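Local coordinates for cupin 2, conserved barrel (PDB 2OZJ), which is of unknown biochemical function but belongs to the cupin superfamily, beta-barrel proteins that often bind a metal ion or small ligand in the barrel, at residues Met87-Ala90 with His91-His94. Sequence-based numbering, arbitrary orientation.
Sequences MVPA and HKIH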
loop_
_atom_site.group_PDB
_atom_site.type_symbol
_atom_site.label_atom_id
_atom_site.label_comp_id
_atom_site.label_asym_id
_atom_site.label_seq_id
_atom_site.Cartn_x
_atom_site.Cartn_y
_atom_site.Cartn_z
HETATM N N MSE A 87 1.222 6.031 -9.943
HETATM C CA MSE A 87 2.532 6.488 -9.521
HETATM C C MSE A 87 2.820 7.826 -10.174
HETATM O O MSE A 87 2.655 7.985 -11.382
HETATM C CB MSE A 87 3.609 5.480 -9.914
HETATM C CG MSE A 87 4.938 5.693 -9.161
HETATM SE SE MSE A 87 6.099 6.957 -9.974
HETATM C CE MSE A 87 7.245 5.823 -11.023
ATOM N N VAL A 88 3.198 8.797 -9.342
ATOM C CA VAL A 88 3.567 10.132 -9.809
ATOM C C VAL A 88 5.063 10.337 -9.545
ATOM O O VAL A 88 5.493 10.337 -8.393
ATOM C CB VAL A 88 2.699 11.231 -9.117
ATOM C CG1 VAL A 88 3.111 12.610 -9.568
ATOM C CG2 VAL A 88 1.195 10.991 -9.379
ATOM N N PRO A 89 5.865 10.471 -10.609
ATOM C CA PRO A 89 7.320 10.508 -10.421
ATOM C C PRO A 89 7.834 11.772 -9.747
ATOM O O PRO A 89 7.179 12.809 -9.790
ATOM C CB PRO A 89 7.877 10.372 -11.849
ATOM C CG PRO A 89 6.773 10.760 -12.745
ATOM C CD PRO A 89 5.487 10.499 -12.040
ATOM N N ALA A 90 8.991 11.651 -9.101
ATOM C CA ALA A 90 9.722 12.774 -8.530
ATOM C C ALA A 90 9.694 13.973 -9.449
ATOM O O ALA A 90 9.923 13.863 -10.656
ATOM C CB ALA A 90 11.174 12.392 -8.255
ATOM N N HIS A 91 9.405 15.124 -8.856
ATOM C CA HIS A 91 9.403 16.415 -9.532
ATOM C C HIS A 91 8.254 16.666 -10.512
ATOM O O HIS A 91 8.240 17.683 -11.176
ATOM C CB HIS A 91 10.778 16.683 -10.195
ATOM C CG HIS A 91 11.908 16.710 -9.210
ATOM N ND1 HIS A 91 12.932 15.785 -9.212
ATOM C CD2 HIS A 91 12.141 17.523 -8.152
ATOM C CE1 HIS A 91 13.763 16.048 -8.218
ATOM N NE2 HIS A 91 13.301 17.092 -7.557
ATOM N N LYS A 92 7.273 15.787 -10.582
ATOM C CA LYS A 92 6.084 16.042 -11.371
ATOM C C LYS A 92 5.129 16.848 -10.474
ATOM O O LYS A 92 4.723 16.400 -9.403
ATOM C CB LYS A 92 5.449 14.735 -11.857
ATOM C CG LYS A 92 4.243 14.866 -12.818
ATOM C CD LYS A 92 4.556 15.578 -14.131
ATOM C CE LYS A 92 5.734 14.971 -14.892
ATOM N NZ LYS A 92 5.810 13.486 -14.777
ATOM N N ILE A 93 4.824 18.071 -10.906
ATOM C CA ILE A 93 3.901 18.937 -10.181
ATOM C C ILE A 93 2.501 18.394 -10.400
ATOM O O ILE A 93 2.125 18.100 -11.533
ATOM C CB ILE A 93 3.986 20.402 -10.694
ATOM C CG1 ILE A 93 5.391 20.959 -10.472
ATOM C CG2 ILE A 93 2.961 21.261 -9.993
ATOM N N HIS A 94 1.737 18.257 -9.337
ATOM C CA HIS A 94 0.431 17.614 -9.418
ATOM C C HIS A 94 -0.456 18.075 -8.265
ATOM O O HIS A 94 0.025 18.614 -7.275
ATOM C CB HIS A 94 0.557 16.072 -9.428
ATOM C CG HIS A 94 1.073 15.482 -8.156
ATOM N ND1 HIS A 94 2.379 15.633 -7.740
ATOM C CD2 HIS A 94 0.469 14.717 -7.219
ATOM C CE1 HIS A 94 2.553 14.986 -6.603
ATOM N NE2 HIS A 94 1.403 14.437 -6.254
#
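V88 and H94 meet across a type II beta turn from P89 to K92, part of the loop that joins strand 84-88 to strand 95-98 in the cupin barrel, and they illustrate how a tight turn can be closed by side chains as well as by backbone. Methyl CG1 of V88 sits over one face of the imidazole as a CH-pi contact, 3.7 Å from the ring centroid, and is displaced toward the rim so that ND1 of H94 is its nearest ring atom. With chi1 at 178°, this methyl lies anti to the backbone N of V88, which carries it across to the histidine. Beside this pair the turn is tied by its own hydrogen bond, from K92 N to P89 O at 3.1 Å. The lysine chain, bent at three successive torsions, folds back alongside the proline, and its NZ ends 3.5 Å from P89 CG; CB of the same lysine packs against V88 CG1 at 3.9 Å. In the next shell, F73 of strand 68-73 touches V88, K92 and H94, while D59 accepts a hydrogen bond from A90 N through its OD1. The imidazole itself is gripped at both nitrogens, since NE2 is hydrogen-bonded to the hydroxyl of Y62, on strand 60-65, and ND1 bonds back to the loop. A leucine in place of H94 would probably leave the carbonyl of K92 and the Y62 hydroxyl without their imidazole partner, and the V88 methyl without an aromatic face to rest on. What fixes the ring on the loop side is the bond from H94 ND1 to K92 O, 3.0 Å long, with the oxygen 16° out of the ring plane.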